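Putative phosphatase (Bacteroides thetaiotaomicron, PDB 3KYA) is a putative phosphatase that binds zinc ions and probably joins an IPT/TIG domain to a six-bladed beta-propeller. Local coordinates at residues D434-G448 against V460-S472. Numbering follows the deposited sequence. Where two conformers were deposited one is given.
Sequences DGDLREVARFRDVSG and VHDQVGHTIRTIS. With EDO (1,2-ethanediol), chain C.
A classic beta bulge, with Ser447 and Gly448 both opposite His461, joins two neighbouring antiparallel strands of what appears to be a propeller blade. Ser447 N donates to His461 O (3.0 Å), and His461 N returns a bond to Gly448 O (2.9 Å). Ahead of the bulge in sequence, the loop leading into strand 446-452 is held by Arg469. Bent at chi2 and chi3 (both -70°), its chain curls round so that NH1 and NH2 grip the single carbonyl Arg442 O end-on, NH1 at 2.9 Å on a lone pair. NH2 also forms a salt bridge with Asp434 OD1 (2.7 Å), met on the anti side but tilted out of the carboxylate plane, while NH1 forms one with Asp462 OD2, its hydrogen bond weak. This blade seems to close the ring: strand 105-110, from the start of the apparent propeller, lies beside strand 467-473, and its Gly108 O and Thr109 OG1 bond Arg469 NE and Asp434 OD2. Phe443 lays CE1 over one face of the guanidinium, ring and guanidinium planes 48° apart. With an alanine at Arg469, Arg442 O and the two carboxylates would probably lose their shared cation, and Phe443 CE1 the group it lies over. Asp462 OD2 takes Arg444 N on its syn side (3.2 Å), and OD1 takes Gly465 N, an Asx motif shaping the turn. Val464 CG1 sits over a face of the Arg444 guanidinium, 3.5 Å from NE. Val446 CG1 meets Val460 CG1 at 3.8 Å.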
ATOM      1  N   ASP A 434      15.085  10.291 -17.568  1.00 12.94           N
ATOM      2  CA  ASP A 434      14.147  11.152 -16.881  1.00 13.19           C
ATOM      3  C   ASP A 434      12.735  10.637 -17.166  1.00 13.61           C
ATOM      4  O   ASP A 434      12.542   9.821 -18.081  1.00 14.14           O
ATOM      5  CB  ASP A 434      14.327  12.606 -17.350  1.00 13.44           C
ATOM      6  CG  ASP A 434      15.564  13.275 -16.730  1.00 14.42           C
ATOM      7  OD1 ASP A 434      15.967  12.887 -15.621  1.00 13.06           O
ATOM      8  OD2 ASP A 434      16.120  14.200 -17.347  1.00 17.75           O
ATOM      9  N   GLY A 435      11.755  11.114 -16.399  1.00 13.29           N
ATOM     10  CA  GLY A 435      10.352  10.750 -16.622  1.00 13.43           C
ATOM     11  C   GLY A 435       9.654   9.989 -15.501  1.00 12.90           C
ATOM     12  O   GLY A 435       9.940  10.171 -14.309  1.00 12.13           O
ATOM     13  N   ASP A 436       8.730   9.121 -15.907  1.00 12.82           N
ATOM     14  CA  ASP A 436       7.874   8.388 -14.985  1.00 12.78           C
ATOM     15  C   ASP A 436       8.685   7.721 -13.881  1.00 13.34           C
ATOM     16  O   ASP A 436       9.645   7.004 -14.162  1.00 13.12           O
ATOM     17  CB  ASP A 436       7.007   7.380 -15.760  1.00 13.13           C
ATOM     18  CG  ASP A 436       5.986   6.699 -14.880  1.00 12.26           C
ATOM     19  OD1 ASP A 436       6.380   5.854 -14.057  1.00 12.92           O
ATOM     20  OD2 ASP A 436       4.783   6.977 -15.043  1.00 11.56           O
ATOM     21  N   LEU A 437       8.282   7.967 -12.637  1.00 13.77           N
ATOM     22  CA  LEU A 437       9.021   7.499 -11.447  1.00 14.62           C
ATOM     23  C   LEU A 437       9.446   6.014 -11.420  1.00 15.20           C
ATOM     24  O   LEU A 437      10.590   5.725 -11.035  1.00 15.10           O
ATOM     25  CB  LEU A 437       8.240   7.802 -10.156  1.00 14.55           C
ATOM     26  CG  LEU A 437       7.867   9.253  -9.815  1.00 15.82           C
ATOM     27  CD1 LEU A 437       7.425   9.364  -8.365  1.00 17.77           C
ATOM     28  CD2 LEU A 437       9.012  10.247 -10.071  1.00 15.74           C
ATOM     29  N   ARG A 438       8.555   5.094 -11.822  1.00 15.59           N
ATOM     30  CA  ARG A 438       8.908   3.663 -11.761  0.50 15.83           C
ATOM     31  C   ARG A 438       8.859   2.927 -13.104  1.00 16.06           C
ATOM     32  O   ARG A 438       9.348   1.803 -13.199  1.00 16.24           O
ATOM     33  CB  ARG A 438       8.046   2.958 -10.704  0.50 15.89           C
ATOM     34  CG  ARG A 438       8.224   3.520  -9.286  0.50 15.72           C
ATOM     35  CD  ARG A 438       9.526   3.094  -8.594  0.50 14.73           C
ATOM     36  NE  ARG A 438       9.449   1.703  -8.144  0.50 15.74           N
ATOM     37  CZ  ARG A 438      10.120   0.691  -8.677  0.50 13.97           C
ATOM     38  NH1 ARG A 438      10.978   0.890  -9.664  0.50 12.78           N
ATOM     39  NH2 ARG A 438       9.946  -0.523  -8.194  0.50 15.49           N
ATOM     40  N   GLU A 439       8.306   3.544 -14.146  1.00 15.73           N
ATOM     41  CA  GLU A 439       8.289   2.913 -15.468  1.00 15.72           C
ATOM     42  C   GLU A 439       9.454   3.289 -16.365  1.00 14.69           C
ATOM     43  O   GLU A 439       9.812   2.516 -17.247  1.00 15.08           O
ATOM     44  CB  GLU A 439       6.985   3.242 -16.226  1.00 16.19           C
ATOM     45  CG  GLU A 439       5.775   2.569 -15.661  1.00 18.64           C
ATOM     46  CD  GLU A 439       5.955   1.052 -15.538  1.00 20.61           C
ATOM     47  OE1 GLU A 439       6.418   0.395 -16.483  1.00 21.46           O
ATOM     48  OE2 GLU A 439       5.650   0.531 -14.463  1.00 25.38           O
ATOM     49  N   VAL A 440      10.038   4.471 -16.158  1.00 13.60           N
ATOM     50  CA  VAL A 440      11.090   4.964 -17.047  1.00 12.22           C
ATOM     51  C   VAL A 440      12.345   5.496 -16.331  1.00 12.24           C
ATOM     52  O   VAL A 440      13.467   5.125 -16.695  1.00 10.96           O
ATOM     53  CB  VAL A 440      10.528   6.091 -17.980  1.00 12.15           C
ATOM     54  CG1 VAL A 440      11.632   6.677 -18.856  1.00 11.41           C
ATOM     55  CG2 VAL A 440       9.345   5.569 -18.861  1.00 10.11           C
ATOM     56  N   ALA A 441      12.150   6.388 -15.354  1.00 11.84           N
ATOM     57  CA  ALA A 441      13.268   7.064 -14.676  1.00 11.51           C
ATOM     58  C   ALA A 441      14.313   6.122 -14.039  1.00 11.50           C
ATOM     59  O   ALA A 441      13.963   5.090 -13.435  1.00 10.72           O
ATOM     60  CB  ALA A 441      12.732   8.027 -13.613  1.00 11.25           C
ATOM     61  N   ARG A 442      15.585   6.499 -14.185  1.00 11.59           N
ATOM     62  CA  ARG A 442      16.698   5.767 -13.564  1.00 12.05           C
ATOM     63  C   ARG A 442      17.750   6.720 -13.046  1.00 12.56           C
ATOM     64  O   ARG A 442      17.875   7.838 -13.540  1.00 12.61           O
ATOM     65  CB  ARG A 442      17.351   4.796 -14.542  1.00 12.09           C
ATOM     66  CG  ARG A 442      16.457   3.632 -14.905  1.00 12.15           C
ATOM     67  CD  ARG A 442      17.180   2.577 -15.710  1.00 12.06           C
ATOM     68  NE  ARG A 442      17.606   3.034 -17.022  1.00 11.98           N
ATOM     69  CZ  ARG A 442      18.225   2.264 -17.914  1.00 13.74           C
ATOM     70  NH1 ARG A 442      18.532   1.006 -17.611  1.00 12.84           N
ATOM     71  NH2 ARG A 442      18.559   2.746 -19.107  1.00 14.58           N
ATOM     72  N   PHE A 443      18.494   6.246 -12.048  1.00 12.69           N
ATOM     73  CA  PHE A 443      19.611   6.966 -11.456  1.00 12.57           C
ATOM     74  C   PHE A 443      20.824   6.046 -11.482  1.00 12.92           C
ATOM     75  O   PHE A 443      20.702   4.858 -11.824  1.00 12.22           O
ATOM     76  CB  PHE A 443      19.341   7.308  -9.982  1.00 12.77           C
ATOM     77  CG  PHE A 443      18.096   8.148  -9.723  1.00 12.14           C
ATOM     78  CD1 PHE A 443      18.157   9.536  -9.724  1.00 13.53           C
ATOM     79  CD2 PHE A 443      16.884   7.543  -9.382  1.00 12.87           C
ATOM     80  CE1 PHE A 443      17.008  10.309  -9.465  1.00 14.07           C
ATOM     81  CE2 PHE A 443      15.762   8.297  -9.100  1.00 13.11           C
ATOM     82  CZ  PHE A 443      15.817   9.685  -9.150  1.00 13.20           C
ATOM     83  N   ARG A 444      22.000   6.596 -11.173  1.00 12.54           N
ATOM     84  CA  ARG A 444      23.187   5.775 -10.915  1.00 12.70           C
ATOM     85  C   ARG A 444      23.345   5.902  -9.392  1.00 12.91           C
ATOM     86  O   ARG A 444      22.337   6.123  -8.702  1.00 12.36           O
ATOM     87  CB  ARG A 444      24.402   6.210 -11.743  1.00 13.02           C
ATOM     88  CG  ARG A 444      24.128   6.145 -13.254  1.00 13.50           C
ATOM     89  CD  ARG A 444      25.353   6.293 -14.113  1.00 14.10           C
ATOM     90  NE  ARG A 444      26.228   5.133 -13.975  1.00 13.94           N
ATOM     91  CZ  ARG A 444      27.225   4.832 -14.793  1.00 17.48           C
ATOM     92  NH1 ARG A 444      27.505   5.603 -15.836  1.00 19.11           N
ATOM     93  NH2 ARG A 444      27.945   3.748 -14.563  1.00 18.34           N
ATOM     94  N   ASP A 445      24.546   5.744  -8.836  1.00 12.59           N
ATOM     95  CA  ASP A 445      24.699   5.844  -7.365  1.00 12.98           C
ATOM     96  C   ASP A 445      24.164   7.193  -6.829  1.00 12.74           C
ATOM     97  O   ASP A 445      24.630   8.254  -7.243  1.00 14.18           O
ATOM     98  CB  ASP A 445      26.157   5.677  -6.934  1.00 12.93           C
ATOM     99  CG  ASP A 445      26.790   4.387  -7.436  1.00 14.69           C
ATOM    100  OD1 ASP A 445      26.672   4.070  -8.657  1.00 12.82           O
ATOM    101  OD2 ASP A 445      27.451   3.720  -6.603  1.00 17.93           O
ATOM    102  N   VAL A 446      23.217   7.139  -5.896  1.00 12.02           N
ATOM    103  CA  VAL A 446      22.574   8.338  -5.325  1.00 12.14           C
ATOM    104  C   VAL A 446      22.939   8.511  -3.849  1.00 12.19           C
ATOM    105  O   VAL A 446      22.729   7.609  -3.043  1.00 11.60           O
ATOM    106  CB  VAL A 446      21.028   8.313  -5.526  1.00 11.72           C
ATOM    107  CG1 VAL A 446      20.666   8.756  -6.946  1.00 11.56           C
ATOM    108  CG2 VAL A 446      20.440   6.923  -5.196  1.00 12.85           C
ATOM    109  N   SER A 447      23.441   9.694  -3.499  1.00 12.18           N
ATOM    110  CA  SER A 447      23.964   9.967  -2.145  1.00 12.60           C
ATOM    111  C   SER A 447      23.295  11.112  -1.371  1.00 12.44           C
ATOM    112  O   SER A 447      23.254  11.080  -0.139  1.00 12.81           O
ATOM    113  CB  SER A 447      25.479  10.254  -2.242  1.00 12.05           C
ATOM    114  OG  SER A 447      25.741  11.352  -3.119  1.00 12.07           O
ATOM    115  N   GLY A 448      22.803  12.116  -2.088  1.00 12.32           N
ATOM    116  CA  GLY A 448      22.190  13.302  -1.486  1.00 12.13           C
ATOM    117  C   GLY A 448      20.721  13.460  -1.838  1.00 12.05           C
ATOM    118  O   GLY A 448      20.288  13.055  -2.928  1.00 12.15           O
ATOM    119  N   VAL A 460      18.006  15.657  -5.909  1.00 12.81           N
ATOM    120  CA  VAL A 460      18.752  14.447  -5.665  1.00 12.77           C
ATOM    121  C   VAL A 460      20.167  14.579  -6.197  1.00 12.51           C
ATOM    122  O   VAL A 460      20.347  15.026  -7.320  1.00 12.61           O
ATOM    123  CB  VAL A 460      18.107  13.275  -6.418  1.00 13.20           C
ATOM    124  CG1 VAL A 460      18.854  11.979  -6.117  1.00 13.67           C
ATOM    125  CG2 VAL A 460      16.601  13.166  -6.077  1.00 12.82           C
ATOM    126  N   HIS A 461      21.166  14.172  -5.414  1.00 12.24           N
ATOM    127  CA  HIS A 461      22.532  14.160  -5.893  1.00 11.63           C
ATOM    128  C   HIS A 461      22.869  12.771  -6.423  1.00 12.47           C
ATOM    129  O   HIS A 461      23.018  11.814  -5.642  1.00 12.33           O
ATOM    130  CB  HIS A 461      23.521  14.586  -4.809  1.00 12.40           C
ATOM    131  CG  HIS A 461      24.950  14.483  -5.235  1.00 12.26           C
ATOM    132  ND1 HIS A 461      25.957  14.062  -4.385  1.00 11.58           N
ATOM    133  CD2 HIS A 461      25.529  14.658  -6.447  1.00 12.92           C
ATOM    134  CE1 HIS A 461      27.102  14.050  -5.044  1.00 12.98           C
ATOM    135  NE2 HIS A 461      26.870  14.388  -6.301  1.00 12.29           N
ATOM    136  N   ASP A 462      22.963  12.674  -7.752  1.00 12.48           N
ATOM    137  CA  ASP A 462      23.268  11.426  -8.450  1.00 13.09           C
ATOM    138  C   ASP A 462      24.796  11.457  -8.647  1.00 13.32           C
ATOM    139  O   ASP A 462      25.323  12.000  -9.618  1.00 12.65           O
ATOM    140  CB  ASP A 462      22.467  11.371  -9.744  1.00 12.50           C
ATOM    141  CG  ASP A 462      22.526  10.028 -10.442  1.00 12.80           C
ATOM    142  OD1 ASP A 462      23.516   9.297 -10.283  1.00 12.44           O
ATOM    143  OD2 ASP A 462      21.577   9.738 -11.204  1.00 14.68           O
ATOM    144  N   GLN A 463      25.472  10.910  -7.644  1.00 14.19           N
ATOM    145  CA  GLN A 463      26.933  10.914  -7.565  0.50 14.51           C
ATOM    146  C   GLN A 463      27.640  10.347  -8.785  1.00 14.52           C
ATOM    147  O   GLN A 463      28.578  10.967  -9.278  1.00 14.55           O
ATOM    148  CB  GLN A 463      27.403  10.124  -6.338  0.50 15.16           C
ATOM    149  CG  GLN A 463      28.908  10.131  -6.124  0.50 16.49           C
ATOM    150  CD  GLN A 463      29.377   8.941  -5.305  0.50 17.80           C
ATOM    151  OE1 GLN A 463      28.566   8.213  -4.725  0.50 19.92           O
ATOM    152  NE2 GLN A 463      30.684   8.733  -5.256  0.50 18.28           N
ATOM    153  N   VAL A 464      27.214   9.174  -9.263  1.00 14.44           N
ATOM    154  CA  VAL A 464      27.889   8.535 -10.406  1.00 13.83           C
ATOM    155  C   VAL A 464      27.360   9.032 -11.769  1.00 13.31           C
ATOM    156  O   VAL A 464      28.092   9.066 -12.748  1.00 12.76           O
ATOM    157  CB  VAL A 464      27.949   6.983 -10.219  1.00 13.67           C
ATOM    158  CG1 VAL A 464      28.414   6.271 -11.486  1.00 13.94           C
ATOM    159  CG2 VAL A 464      28.897   6.643  -9.046  1.00 14.09           C
ATOM    160  N   GLY A 465      26.117   9.496 -11.817  1.00 13.47           N
ATOM    161  CA  GLY A 465      25.638  10.184 -13.015  1.00 13.22           C
ATOM    162  C   GLY A 465      26.285  11.571 -13.137  1.00 12.94           C
ATOM    163  O   GLY A 465      26.295  12.189 -14.219  1.00 12.65           O
ATOM    164  N   HIS A 466      26.854  12.050 -12.023  1.00 12.42           N
ATOM    165  CA  HIS A 466      27.497  13.373 -11.924  1.00 12.06           C
ATOM    166  C   HIS A 466      26.503  14.513 -12.195  1.00 11.84           C
ATOM    167  O   HIS A 466      26.842  15.550 -12.812  1.00 10.98           O
ATOM    168  CB  HIS A 466      28.714  13.504 -12.842  1.00 11.93           C
ATOM    169  CG  HIS A 466      29.694  12.370 -12.720  1.00 10.75           C
ATOM    170  ND1 HIS A 466      29.817  11.608 -11.577  1.00 10.08           N
ATOM    171  CD2 HIS A 466      30.660  11.935 -13.568  1.00 12.30           C
ATOM    172  CE1 HIS A 466      30.766  10.703 -11.757  1.00 12.01           C
ATOM    173  NE2 HIS A 466      31.300  10.887 -12.953  1.00  9.47           N
ATOM    174  N   THR A 467      25.291  14.326 -11.685  1.00 11.80           N
ATOM    175  CA  THR A 467      24.194  15.261 -11.885  1.00 11.47           C
ATOM    176  C   THR A 467      23.376  15.545 -10.625  1.00 11.90           C
ATOM    177  O   THR A 467      23.390  14.777  -9.634  1.00 11.39           O
ATOM    178  CB  THR A 467      23.178  14.693 -12.908  1.00 11.73           C
ATOM    179  OG1 THR A 467      22.829  13.347 -12.539  1.00 12.68           O
ATOM    180  CG2 THR A 467      23.758  14.668 -14.323  1.00 10.98           C
ATOM    181  N   ILE A 468      22.685  16.679 -10.676  1.00 10.85           N
ATOM    182  CA  ILE A 468      21.660  17.005  -9.709  1.00 10.96           C
ATOM    183  C   ILE A 468      20.359  16.746 -10.467  1.00 10.88           C
ATOM    184  O   ILE A 468      20.148  17.311 -11.554  1.00 10.31           O
ATOM    185  CB  ILE A 468      21.696  18.454  -9.226  1.00 10.93           C
ATOM    186  CG1 ILE A 468      23.039  18.802  -8.564  1.00 11.41           C
ATOM    187  CG2 ILE A 468      20.544  18.700  -8.272  1.00 10.40           C
ATOM    188  CD1 ILE A 468      23.417  17.936  -7.344  1.00 10.67           C
ATOM    189  N   ARG A 469      19.520  15.868  -9.913  1.00 10.76           N
ATOM    190  CA  ARG A 469      18.239  15.486 -10.492  1.00 11.08           C
ATOM    191  C   ARG A 469      17.116  16.131  -9.685  1.00 11.52           C
ATOM    192  O   ARG A 469      17.327  16.570  -8.551  1.00 12.34           O
ATOM    193  CB  ARG A 469      18.045  13.970 -10.464  1.00 11.01           C
ATOM    194  CG  ARG A 469      19.190  13.147 -11.004  1.00  9.89           C
ATOM    195  CD  ARG A 469      19.357  13.265 -12.489  1.00 11.66           C
ATOM    196  NE  ARG A 469      18.281  12.630 -13.249  1.00 12.28           N
ATOM    197  CZ  ARG A 469      18.192  11.328 -13.508  1.00 11.76           C
ATOM    198  NH1 ARG A 469      19.097  10.467 -13.046  1.00 12.27           N
ATOM    199  NH2 ARG A 469      17.179  10.878 -14.245  1.00 10.45           N
ATOM    200  N   THR A 470      15.940  16.219 -10.288  1.00 12.46           N
ATOM    201  CA  THR A 470      14.771  16.739  -9.612  1.00 12.63           C
ATOM    202  C   THR A 470      13.663  15.701  -9.645  1.00 12.53           C
ATOM    203  O   THR A 470      13.636  14.858 -10.537  1.00 12.16           O
ATOM    204  CB  THR A 470      14.221  18.023 -10.281  1.00 13.12           C
ATOM    205  OG1 THR A 470      13.930  17.772 -11.661  1.00 13.74           O
ATOM    206  CG2 THR A 470      15.225  19.165 -10.172  1.00 13.00           C
ATOM    207  N   ILE A 471      12.779  15.741  -8.652  1.00 12.68           N
ATOM    208  CA  ILE A 471      11.536  14.966  -8.694  1.00 12.43           C
ATOM    209  C   ILE A 471      10.485  16.012  -8.397  1.00 12.39           C
ATOM    210  O   ILE A 471      10.462  16.586  -7.300  1.00 13.00           O
ATOM    211  CB  ILE A 471      11.456  13.826  -7.696  1.00 12.89           C
ATOM    212  CG1 ILE A 471      12.660  12.897  -7.871  1.00 13.42           C
ATOM    213  CG2 ILE A 471      10.119  13.072  -7.907  1.00 13.15           C
ATOM    214  CD1 ILE A 471      12.753  11.747  -6.831  1.00 14.44           C
ATOM    215  N   SER A 472       9.631  16.279  -9.377  1.00 12.39           N
ATOM    216  CA  SER A 472       8.634  17.342  -9.264  1.00 13.22           C
ATOM    217  C   SER A 472       7.492  17.097 -10.227  1.00 13.72           C
ATOM    218  O   SER A 472       7.607  16.268 -11.133  1.00 12.38           O
ATOM    219  CB  SER A 472       9.270  18.695  -9.577  1.00 13.27           C
ATOM    220  OG  SER A 472       9.805  18.711 -10.881  1.00 14.54           O
TER
HETATM  221  C1  EDO C   2       3.951  11.468 -16.254  1.00 29.44           C
HETATM  222  O1  EDO C   2       4.361  11.926 -17.547  1.00 28.17           O
HETATM  223  C2  EDO C   2       4.673  10.180 -15.891  1.00 28.99           C
HETATM  224  O2  EDO C   2       4.193   9.110 -16.712  1.00 29.92           O